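Local coordinates for protein alkane monooxygenase (Geobacillus thermodenitrificans, PDB 3B9O) that is a flavin-binding member of the luciferase-like monooxygenase family, built on a TIM barrel and holding flavin mononucleotide, at residues Leu36-Glu41 with Leu377-Ser382; Thr40-Leu45 with Gly384-Phe389; Gly114-Met119 with Glu166-Leu171; Lys149-Leu152 with Glu156-Asp159. All coordinates share one frame; numbering follows the deposited sequence.

Contact 1. Residues Leu36-Glu41 with Leu377-Ser382; sequences LNYWTE and LVQYVS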
# COMPACT_ATOMS: atom_id res chain seq x y z
N LEU A 36 -6.00 9.50 -18.02
CA LEU A 36 -4.58 9.56 -17.72
C LEU A 36 -4.21 10.89 -17.04
O LEU A 36 -3.45 10.94 -16.08
CB LEU A 36 -3.77 9.31 -18.99
CG LEU A 36 -2.23 9.32 -18.88
CD1 LEU A 36 -1.81 8.31 -17.79
CD2 LEU A 36 -1.62 8.97 -20.25
N ASN A 37 -4.80 11.98 -17.54
CA ASN A 37 -4.60 13.28 -16.93
C ASN A 37 -4.96 13.41 -15.45
O ASN A 37 -4.36 14.22 -14.77
CB ASN A 37 -5.26 14.42 -17.73
CG ASN A 37 -4.69 14.57 -19.13
OD1 ASN A 37 -3.50 14.35 -19.37
ND2 ASN A 37 -5.54 14.96 -20.06
N TYR A 38 -5.94 12.64 -14.97
CA TYR A 38 -6.26 12.60 -13.52
C TYR A 38 -4.99 12.18 -12.75
O TYR A 38 -4.57 12.85 -11.79
CB TYR A 38 -7.44 11.65 -13.20
CG TYR A 38 -7.58 11.42 -11.70
CD1 TYR A 38 -8.21 12.38 -10.89
CD2 TYR A 38 -7.01 10.31 -11.09
CE1 TYR A 38 -8.29 12.22 -9.51
CE2 TYR A 38 -7.08 10.14 -9.71
CZ TYR A 38 -7.73 11.09 -8.94
OH TYR A 38 -7.80 10.91 -7.60
N TRP A 39 -4.39 11.07 -13.19
CA TRP A 39 -3.21 10.47 -12.51
C TRP A 39 -1.99 11.38 -12.51
O TRP A 39 -1.36 11.56 -11.47
CB TRP A 39 -2.93 9.09 -13.10
CG TRP A 39 -4.14 8.21 -12.86
CD1 TRP A 39 -5.14 7.89 -13.76
CD2 TRP A 39 -4.53 7.65 -11.61
NE1 TRP A 39 -6.10 7.09 -13.15
CE2 TRP A 39 -5.75 6.92 -11.82
CE3 TRP A 39 -3.92 7.61 -10.32
CZ2 TRP A 39 -6.39 6.21 -10.79
CZ3 TRP A 39 -4.54 6.92 -9.30
CH2 TRP A 39 -5.78 6.22 -9.53
N THR A 40 -1.68 11.98 -13.65
CA THR A 40 -0.53 12.90 -13.72
C THR A 40 -0.78 14.17 -12.88
O THR A 40 0.11 14.63 -12.16
CB THR A 40 -0.15 13.28 -15.18
OG1 THR A 40 -1.28 13.88 -15.86
CG2 THR A 40 0.33 12.03 -15.94
N GLU A 41 -1.99 14.72 -12.96
CA GLU A 41 -2.35 15.90 -12.13
C GLU A 41 -2.27 15.53 -10.64
O GLU A 41 -1.73 16.29 -9.84
CB GLU A 41 -3.76 16.34 -12.47
CG GLU A 41 -3.88 17.16 -13.81
CD GLU A 41 -5.32 17.17 -14.36
OE1 GLU A 41 -6.27 16.92 -13.59
OE2 GLU A 41 -5.47 17.39 -15.58
N LEU A 377 -2.88 8.41 3.87
CA LEU A 377 -4.03 9.30 3.88
C LEU A 377 -5.18 8.78 2.97
O LEU A 377 -5.07 8.74 1.73
CB LEU A 377 -3.62 10.74 3.56
CG LEU A 377 -4.71 11.83 3.49
CD1 LEU A 377 -5.47 11.99 4.81
CD2 LEU A 377 -4.08 13.16 3.10
N VAL A 378 -6.28 8.42 3.63
CA VAL A 378 -7.46 7.88 3.03
C VAL A 378 -8.35 9.04 2.55
O VAL A 378 -8.50 10.06 3.26
CB VAL A 378 -8.26 7.01 4.07
CG1 VAL A 378 -9.52 6.38 3.42
CG2 VAL A 378 -7.36 5.90 4.68
N GLN A 379 -8.93 8.88 1.35
CA GLN A 379 -9.77 9.92 0.75
C GLN A 379 -11.27 9.73 1.01
O GLN A 379 -11.77 8.62 0.93
CB GLN A 379 -9.55 9.96 -0.76
CG GLN A 379 -8.09 10.22 -1.17
CD GLN A 379 -7.94 10.13 -2.68
OE1 GLN A 379 -7.46 9.13 -3.21
NE2 GLN A 379 -8.38 11.16 -3.38
N TYR A 380 -11.96 10.82 1.29
CA TYR A 380 -13.42 10.85 1.22
C TYR A 380 -13.87 11.45 -0.11
O TYR A 380 -14.90 11.06 -0.64
CB TYR A 380 -14.02 11.71 2.34
CG TYR A 380 -13.98 11.10 3.71
CD1 TYR A 380 -14.59 9.88 3.98
CD2 TYR A 380 -13.38 11.78 4.76
CE1 TYR A 380 -14.57 9.31 5.29
CE2 TYR A 380 -13.36 11.24 6.06
CZ TYR A 380 -13.96 10.00 6.31
OH TYR A 380 -13.93 9.45 7.58
N VAL A 381 -13.11 12.43 -0.61
CA VAL A 381 -13.41 13.03 -1.91
C VAL A 381 -12.10 13.29 -2.65
O VAL A 381 -11.08 13.60 -2.02
CB VAL A 381 -14.35 14.32 -1.74
CG1 VAL A 381 -13.62 15.47 -1.09
CG2 VAL A 381 -14.91 14.75 -3.04
N SER A 382 -12.13 13.11 -3.96
CA SER A 382 -10.99 13.42 -4.84
C SER A 382 -11.27 14.66 -5.71
O SER A 382 -12.24 14.69 -6.44
CB SER A 382 -10.70 12.24 -5.75
OG SER A 382 -10.48 11.07 -4.96
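Tyr-38, in the first turns of helix 36-48, faces Ser-382 in the loop that leaves strand 374-378; their CA atoms, the nearest of the two segments, are 9.9 Å apart, so the gap is bridged by one long side chain. The two segments bury only 70 Å² between them. Tyr-38 carries CG anti to its own N (chi1 170°), which sends the ring straight out of the helix toward the loop. Its OH ends 3.7 Å from CB of Ser-382, a van der Waals touch at an oblique approach to the ring. The side chain of Gln-379 comes in beside this hydroxyl more loosely and adds little surface. Within the helix, Tyr-38 packs on its neighbour: CD2 of Tyr-38 sits 3.6 Å above the indole plane of Trp-39, over its centre, while Trp-39 itself is tied by NE1 to the carbonyl of Tyr-33. The polar ends find their main partners outside the two segments. Tyr-38 OH hydrogen-bonds to the carboxylate of Glu-11 on strand 6-12, and Ser-382 OG to the guanidinium of Arg-30, whose side chain also touches Tyr-38. On the barrel side, Leu-377 makes backbone bonds to Asn-8 and Phe-10, keeping the start of the 377-382 segment in the parallel sheet. The phenol oxygen thus rests against CB of the serine, while each hydroxyl is bonded to a charged residue; the bonds to Glu-11 and Arg-30 flank this small touch, satisfy both hydroxyls and probably limit their rotation.

Contact 2. Residues Thr40-Leu45 with Gly384-Phe389; sequences TELAQL and GTFVDF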
# COMPACT_ATOMS: atom_id res chain seq x y z
N THR A 40 -1.68 11.98 -13.65
CA THR A 40 -0.53 12.90 -13.72
C THR A 40 -0.78 14.17 -12.88
O THR A 40 0.11 14.63 -12.16
CB THR A 40 -0.15 13.28 -15.18
OG1 THR A 40 -1.28 13.88 -15.86
CG2 THR A 40 0.33 12.03 -15.94
N GLU A 41 -1.99 14.72 -12.96
CA GLU A 41 -2.35 15.90 -12.13
C GLU A 41 -2.27 15.53 -10.64
O GLU A 41 -1.73 16.29 -9.84
CB GLU A 41 -3.76 16.34 -12.47
CG GLU A 41 -3.88 17.16 -13.81
CD GLU A 41 -5.32 17.17 -14.36
OE1 GLU A 41 -6.27 16.92 -13.59
OE2 GLU A 41 -5.47 17.39 -15.58
N LEU A 42 -2.82 14.38 -10.27
CA LEU A 42 -2.64 13.87 -8.88
C LEU A 42 -1.15 13.82 -8.43
O LEU A 42 -0.78 14.36 -7.36
CB LEU A 42 -3.34 12.52 -8.69
CG LEU A 42 -3.24 11.86 -7.31
CD1 LEU A 42 -3.75 12.82 -6.16
CD2 LEU A 42 -3.96 10.48 -7.26
N ALA A 43 -0.32 13.17 -9.24
CA ALA A 43 1.09 13.01 -8.93
C ALA A 43 1.73 14.39 -8.73
O ALA A 43 2.46 14.61 -7.76
CB ALA A 43 1.82 12.24 -10.07
N GLN A 44 1.37 15.33 -9.61
CA GLN A 44 1.89 16.68 -9.53
C GLN A 44 1.44 17.39 -8.24
O GLN A 44 2.24 18.06 -7.58
CB GLN A 44 1.51 17.51 -10.77
CG GLN A 44 2.32 17.14 -12.04
CD GLN A 44 1.72 17.79 -13.29
OE1 GLN A 44 0.52 17.65 -13.60
NE2 GLN A 44 2.54 18.53 -13.98
N LEU A 45 0.15 17.27 -7.94
CA LEU A 45 -0.42 17.79 -6.66
C LEU A 45 0.35 17.21 -5.45
O LEU A 45 0.77 17.95 -4.55
CB LEU A 45 -1.93 17.47 -6.56
CG LEU A 45 -2.53 17.72 -5.17
CD1 LEU A 45 -2.54 19.21 -4.84
CD2 LEU A 45 -3.95 17.15 -5.12
N GLY A 384 -10.42 16.80 -3.18
CA GLY A 384 -10.64 17.63 -2.01
C GLY A 384 -9.90 17.17 -0.76
O GLY A 384 -9.26 17.98 -0.08
N THR A 385 -9.96 15.89 -0.40
CA THR A 385 -9.19 15.55 0.83
C THR A 385 -7.71 15.87 0.72
O THR A 385 -7.16 16.46 1.62
CB THR A 385 -9.53 14.20 1.60
OG1 THR A 385 -8.38 13.42 2.06
CG2 THR A 385 -10.59 13.47 1.07
N PHE A 386 -7.08 15.50 -0.39
CA PHE A 386 -5.65 15.78 -0.57
C PHE A 386 -5.37 17.29 -0.64
O PHE A 386 -4.41 17.80 -0.05
CB PHE A 386 -5.11 15.06 -1.82
CG PHE A 386 -5.06 13.54 -1.71
CD1 PHE A 386 -5.14 12.78 -2.87
CD2 PHE A 386 -4.87 12.88 -0.49
CE1 PHE A 386 -5.03 11.38 -2.83
CE2 PHE A 386 -4.83 11.47 -0.42
CZ PHE A 386 -4.88 10.71 -1.59
N VAL A 387 -6.19 18.01 -1.41
CA VAL A 387 -6.04 19.47 -1.54
C VAL A 387 -6.14 20.20 -0.17
O VAL A 387 -5.29 21.01 0.18
CB VAL A 387 -7.10 20.06 -2.55
CG1 VAL A 387 -7.13 21.63 -2.46
CG2 VAL A 387 -6.79 19.58 -3.99
N ASP A 388 -7.19 19.90 0.59
CA ASP A 388 -7.33 20.48 1.93
C ASP A 388 -6.16 20.11 2.85
O ASP A 388 -5.68 20.94 3.62
CB ASP A 388 -8.60 19.98 2.59
CG ASP A 388 -9.86 20.55 1.98
OD1 ASP A 388 -9.74 21.46 1.12
OD2 ASP A 388 -10.96 20.03 2.31
N PHE A 389 -5.72 18.85 2.77
CA PHE A 389 -4.59 18.41 3.58
C PHE A 389 -3.33 19.23 3.23
O PHE A 389 -2.63 19.72 4.12
CB PHE A 389 -4.28 16.91 3.38
CG PHE A 389 -3.22 16.38 4.32
CD1 PHE A 389 -1.87 16.35 3.92
CD2 PHE A 389 -3.56 15.96 5.63
CE1 PHE A 389 -0.87 15.87 4.80
CE2 PHE A 389 -2.56 15.47 6.52
CZ PHE A 389 -1.22 15.44 6.10
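Leu-45 and Leu-42, one turn apart on helix 36-48, are the bumps that meet Phe-386 and Val-387 on helix 384-399. The two short helical segments run nearly parallel, at 21°, with axes 11.4 Å apart, a spacing spanned by branched and aromatic side chains and not by close backbones. CD2 of Leu-45 lodges against two neighbours in sequence on the opposing helix: it lies 3.9 Å from CG2 of Val-387 and 4.1 Å from CB of Phe-386. The side chains of Leu-45 and Val-387 cross at about a right angle, methyl to methyl. One turn earlier, CD1 of Leu-42 presses on the Phe-386 ring, 3.6 Å from CD1 of the phenyl and 3.8 Å from its CE1, approaching the ring obliquely. The ring is brought there by the first torsion of Phe-386, which places CG opposite the carbonyl carbon (chi1 -68°). Phe-386 lies between the helices and the sheet, touching Ala-9 on strand 6-12 and Leu-377 on strand 374-378, while Leu-42 also touches Glu-11. All contacts across the pair are apolar. Each helix follows one of two adjacent parallel strands, 6-12 and 374-378, the first and last of the main sheet in chain order. Such neighbouring, roughly parallel outer helices packed over adjoining strands are typical of the TIM barrel where its two ends close the ring.

Contact 3. Residues Gly114-Met119 with Glu166-Leu171; sequences GHARRM and EVCYKL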
# COMPACT_ATOMS: atom_id res chain seq x y z
N GLY A 114 7.85 -12.88 -14.32
CA GLY A 114 7.25 -11.75 -15.06
C GLY A 114 7.14 -10.52 -14.17
O GLY A 114 7.45 -9.40 -14.61
N HIS A 115 6.74 -10.73 -12.91
CA HIS A 115 6.74 -9.68 -11.92
C HIS A 115 8.12 -9.07 -11.66
O HIS A 115 8.27 -7.84 -11.49
CB HIS A 115 6.15 -10.14 -10.59
CG HIS A 115 5.91 -9.01 -9.64
ND1 HIS A 115 6.51 -8.92 -8.40
CD2 HIS A 115 5.18 -7.87 -9.78
CE1 HIS A 115 6.12 -7.81 -7.81
NE2 HIS A 115 5.32 -7.15 -8.62
N ALA A 116 9.15 -9.91 -11.62
CA ALA A 116 10.47 -9.40 -11.32
C ALA A 116 10.93 -8.43 -12.39
O ALA A 116 11.48 -7.37 -12.07
CB ALA A 116 11.48 -10.56 -11.13
N ARG A 117 10.71 -8.78 -13.65
CA ARG A 117 11.06 -7.91 -14.78
C ARG A 117 10.22 -6.62 -14.72
O ARG A 117 10.77 -5.56 -14.97
CB ARG A 117 10.86 -8.58 -16.13
CG ARG A 117 11.25 -7.63 -17.32
CD ARG A 117 11.25 -8.31 -18.66
NE ARG A 117 9.88 -8.41 -19.14
CZ ARG A 117 9.55 -8.51 -20.42
NH1 ARG A 117 10.50 -8.57 -21.36
NH2 ARG A 117 8.27 -8.59 -20.75
N ARG A 118 8.93 -6.71 -14.43
CA ARG A 118 8.07 -5.50 -14.32
C ARG A 118 8.59 -4.51 -13.27
O ARG A 118 8.65 -3.29 -13.52
CB ARG A 118 6.59 -5.84 -14.01
CG ARG A 118 5.78 -6.38 -15.22
CD ARG A 118 4.31 -6.46 -14.86
NE ARG A 118 3.61 -7.17 -15.94
CZ ARG A 118 3.48 -8.48 -16.02
NH1 ARG A 118 3.95 -9.28 -15.06
NH2 ARG A 118 2.85 -9.00 -17.07
N MET A 119 8.92 -5.03 -12.08
CA MET A 119 9.42 -4.20 -10.97
C MET A 119 10.80 -3.65 -11.26
O MET A 119 11.09 -2.50 -10.94
CB MET A 119 9.43 -4.98 -9.65
CG MET A 119 8.04 -5.37 -9.15
SD MET A 119 6.92 -3.95 -8.98
CE MET A 119 6.00 -4.06 -10.43
N GLU A 166 11.35 -15.03 -2.18
CA GLU A 166 12.66 -15.72 -2.29
C GLU A 166 13.15 -15.58 -3.73
O GLU A 166 14.30 -15.18 -3.98
CB GLU A 166 12.54 -17.22 -1.91
CG GLU A 166 13.89 -17.93 -1.60
CD GLU A 166 13.87 -19.52 -1.39
OE1 GLU A 166 15.01 -20.08 -1.41
OE2 GLU A 166 12.77 -20.19 -1.24
N VAL A 167 12.26 -15.92 -4.67
CA VAL A 167 12.53 -15.89 -6.13
C VAL A 167 12.87 -14.48 -6.61
O VAL A 167 13.89 -14.29 -7.28
CB VAL A 167 11.33 -16.45 -6.98
CG1 VAL A 167 11.56 -16.26 -8.46
CG2 VAL A 167 11.06 -17.96 -6.64
N CYS A 168 12.04 -13.51 -6.22
CA CYS A 168 12.27 -12.11 -6.59
C CYS A 168 13.58 -11.59 -6.02
O CYS A 168 14.41 -11.02 -6.75
CB CYS A 168 11.05 -11.24 -6.19
SG CYS A 168 9.61 -11.67 -7.19
N TYR A 169 13.82 -11.85 -4.72
CA TYR A 169 15.11 -11.45 -4.12
C TYR A 169 16.32 -12.03 -4.88
O TYR A 169 17.27 -11.31 -5.16
CB TYR A 169 15.25 -11.90 -2.65
CG TYR A 169 14.27 -11.33 -1.64
CD1 TYR A 169 13.92 -12.08 -0.51
CD2 TYR A 169 13.69 -10.05 -1.80
CE1 TYR A 169 13.04 -11.60 0.45
CE2 TYR A 169 12.79 -9.54 -0.82
CZ TYR A 169 12.47 -10.34 0.29
OH TYR A 169 11.62 -9.87 1.25
N LYS A 170 16.28 -13.34 -5.21
CA LYS A 170 17.40 -13.93 -5.99
C LYS A 170 17.61 -13.24 -7.33
O LYS A 170 18.72 -12.88 -7.67
CB LYS A 170 17.19 -15.42 -6.20
CG LYS A 170 17.33 -16.25 -4.90
CD LYS A 170 16.72 -17.65 -5.10
CE LYS A 170 16.83 -18.38 -3.77
NZ LYS A 170 16.60 -19.82 -3.92
N LEU A 171 16.54 -13.05 -8.09
CA LEU A 171 16.58 -12.28 -9.35
C LEU A 171 17.14 -10.85 -9.21
O LEU A 171 18.05 -10.42 -9.93
CB LEU A 171 15.18 -12.27 -10.01
CG LEU A 171 14.62 -13.65 -10.43
CD1 LEU A 171 13.16 -13.57 -10.84
CD2 LEU A 171 15.50 -14.30 -11.57
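Ala-116, Cys-168 and Leu-171 carry most of the surface where helix 112-125 packs on helix 154-174, two outer helices of the TIM barrel with strand 130-135 and helix 140-145 between them in sequence. Ala-116 gives up the most area, and its small side chain lets the backbones close in: the CA atoms of Ala-116 and Cys-168 are 5.7 Å apart, although the axes of the short segments pass at 9.8 Å and an angle of 49°. The methyl of Ala-116 points at the opposing helix and is met by two residues one turn apart. On one of them, SG of Cys-168 stands 4.5 Å from CB of Ala-116 and also lies at the edge of the His-115 ring, 5.4 Å from its centroid and 83° off the ring normal, a sulfur-aromatic contact. The imidazole is hemmed in: CG of Met-119 lies over one face, offset toward the rim, and Phe-105 stacks with the ring while Trp-132 meets it edge-to-face. A polar tie supplements the packing, for the carbonyl of Ala-116 accepts a hydrogen bond from NE1 of Trp-172, just past 166-171. Leu-171 is the second. With CG turned opposite its carbonyl carbon (chi1 -62°), the side chain leans toward helix 112-125, and its CD1 comes to 3.5 Å from CB of Ala-116, tighter than a usual carbon-carbon contact.

Contact 4. Residues Lys149-Leu152 with Glu156-Asp159; sequences KKIL and ERYD. With FMN (flavin mononucleotide), chain C.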
# COMPACT_ATOMS: atom_id res chain seq x y z
N LYS A 149 -6.20 -24.56 -9.82
CA LYS A 149 -6.71 -25.93 -9.63
C LYS A 149 -6.82 -26.31 -8.14
O LYS A 149 -7.88 -26.75 -7.69
CB LYS A 149 -5.88 -26.97 -10.43
CG LYS A 149 -4.35 -26.74 -10.44
CD LYS A 149 -3.87 -26.02 -11.72
CE LYS A 149 -2.70 -25.05 -11.41
NZ LYS A 149 -3.15 -23.91 -10.53
N LYS A 150 -5.74 -26.10 -7.39
CA LYS A 150 -5.75 -26.31 -5.93
C LYS A 150 -5.80 -24.96 -5.20
O LYS A 150 -4.82 -24.20 -5.19
CB LYS A 150 -4.53 -27.12 -5.48
CG LYS A 150 -4.45 -27.41 -3.96
CD LYS A 150 -3.00 -27.46 -3.47
CE LYS A 150 -2.89 -28.04 -2.06
NZ LYS A 150 -3.64 -27.24 -1.05
N ILE A 151 -6.95 -24.67 -4.60
CA ILE A 151 -7.15 -23.37 -3.92
C ILE A 151 -6.45 -23.39 -2.55
O ILE A 151 -6.70 -24.28 -1.71
CB ILE A 151 -8.65 -22.94 -3.85
CG1 ILE A 151 -9.18 -22.55 -5.24
CG2 ILE A 151 -8.84 -21.74 -2.92
CD1 ILE A 151 -9.85 -23.66 -5.99
N LEU A 152 -5.55 -22.43 -2.37
CA LEU A 152 -4.75 -22.35 -1.17
C LEU A 152 -5.53 -21.74 -0.02
O LEU A 152 -6.29 -20.77 -0.19
CB LEU A 152 -3.45 -21.56 -1.43
CG LEU A 152 -2.49 -22.09 -2.49
CD1 LEU A 152 -1.18 -21.32 -2.40
CD2 LEU A 152 -2.24 -23.61 -2.36
N GLU A 156 -1.43 -20.87 4.04
CA GLU A 156 -0.65 -21.43 2.95
C GLU A 156 -0.35 -20.38 1.85
O GLU A 156 0.70 -20.41 1.22
CB GLU A 156 -1.40 -22.62 2.37
CG GLU A 156 -0.68 -23.32 1.27
CD GLU A 156 -1.34 -24.63 0.87
OE1 GLU A 156 -2.49 -24.93 1.34
OE2 GLU A 156 -0.68 -25.36 0.08
N ARG A 157 -1.28 -19.45 1.64
CA ARG A 157 -1.00 -18.33 0.74
C ARG A 157 0.24 -17.52 1.15
O ARG A 157 0.97 -17.05 0.28
CB ARG A 157 -2.22 -17.40 0.65
CG ARG A 157 -3.34 -18.02 -0.18
CD ARG A 157 -4.64 -17.27 -0.07
NE ARG A 157 -5.62 -18.00 -0.84
CZ ARG A 157 -6.33 -17.52 -1.85
NH1 ARG A 157 -6.24 -16.24 -2.21
NH2 ARG A 157 -7.16 -18.32 -2.48
N TYR A 158 0.47 -17.37 2.45
CA TYR A 158 1.66 -16.68 2.96
C TYR A 158 2.96 -17.48 2.80
O TYR A 158 4.03 -16.90 2.58
CB TYR A 158 1.48 -16.24 4.43
CG TYR A 158 0.73 -14.94 4.57
CD1 TYR A 158 -0.60 -14.91 4.97
CD2 TYR A 158 1.34 -13.73 4.27
CE1 TYR A 158 -1.30 -13.69 5.09
CE2 TYR A 158 0.66 -12.50 4.37
CZ TYR A 158 -0.66 -12.48 4.78
OH TYR A 158 -1.31 -11.25 4.88
N ASP A 159 2.88 -18.81 2.90
CA ASP A 159 4.03 -19.64 2.57
C ASP A 159 4.42 -19.50 1.09
O ASP A 159 5.61 -19.46 0.76
CB ASP A 159 3.72 -21.11 2.88
CG ASP A 159 3.44 -21.35 4.37
OD1 ASP A 159 4.01 -20.67 5.24
OD2 ASP A 159 2.65 -22.26 4.65
N1 FMN C . -5.74 -6.74 0.24
C2 FMN C . -5.76 -6.59 -1.10
O2 FMN C . -6.01 -7.60 -1.82
N3 FMN C . -5.51 -5.34 -1.62
C4 FMN C . -5.24 -4.27 -0.81
O4 FMN C . -5.00 -3.14 -1.31
C4A FMN C . -5.20 -4.43 0.58
N5 FMN C . -4.93 -3.41 1.44
C5A FMN C . -4.93 -3.63 2.80
C6 FMN C . -4.66 -2.60 3.72
C7 FMN C . -4.65 -2.85 5.10
C7M FMN C . -4.37 -1.75 6.11
C8 FMN C . -4.90 -4.13 5.57
C8M FMN C . -4.90 -4.41 7.06
C9 FMN C . -5.17 -5.17 4.67
C9A FMN C . -5.19 -4.93 3.28
N10 FMN C . -5.45 -5.93 2.41
C10 FMN C . -5.47 -5.71 1.08
C1' FMN C . -5.73 -7.31 2.88
C2' FMN C . -4.45 -8.15 2.80
O2' FMN C . -3.37 -7.39 2.24
C3' FMN C . -4.56 -9.46 1.99
O3' FMN C . -5.21 -9.29 0.72
C4' FMN C . -5.12 -10.63 2.83
O4' FMN C . -6.22 -11.28 2.18
C5' FMN C . -5.56 -10.26 4.25
O5' FMN C . -4.40 -10.47 5.05
P FMN C . -4.47 -10.93 6.59
O1P FMN C . -5.59 -11.96 6.64
O2P FMN C . -3.09 -11.45 6.83
O3P FMN C . -4.86 -9.69 7.38
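Leu-152 and Arg-157 make the main hydrogen bond between the loop 149-152 and the first turns of helix 154-174. NE of Arg-157 donates to O of Leu-152 over 2.9 Å, almost straight at 173°; the side chain runs extended from CG to NE (chi3 -177°), which carries NE up to this oxygen. The oxygen lies near the guanidinium plane, but the donor stands 47° out of the carbonyl plane. NH2 of Arg-157 adds a weak bond to the same oxygen, at 3.5 Å, while its stronger partner is Asp-143 in a salt bridge. As for charge pairing across the contact, Lys-150 reaches NZ to 3.5 Å from OE1 of Glu-156, a long salt bridge, the chains crossing at about a right angle. Apolar packing sets CB of Leu-152 3.8 Å from CG of Arg-157. Methyls also touch charged groups: CD2 of Leu-152 rests 3.4 Å from OE2 of Glu-156, which bonds weakly to Tyr-205, and CG2 of Ile-151 sits at the guanidinium edge. The next residue, Tyr-158, binds the ligand, its OH donating a 2.6 Å hydrogen bond to O2P of the flavin mononucleotide; Ser-230 and His-138 also bond to it. Arg-157, held by the carbonyl of Leu-152, the acid of Asp-143 and, weakly, the carbonyl of Ser-137, thus ties the loop to the helix that presents Tyr-158 to the phosphate, beside a longer surface salt bridge.

From the N terminus, helix 36-48 opens both contact 1 and contact 2, which share Thr-40 and Glu-41 and close on the end of strand 374-378 and the loop after it (377-382), then on helix segment 384-389. Their long loops start together on helix 36-48 and end one after the other, enclosing nearly the whole barrel; Gln-379 touches Phe-386. Inside both, segment 114-119 begins contact 3, which closes on 166-171, and contact 4 is nested within that. Contacts 3 and 4 share helix 154-174, with centres about 20 Å apart. The first pair joins the barrel's two ends; contact 3 joins outer helices, and contact 4 lies across the chain's centre from contacts 1 and 2.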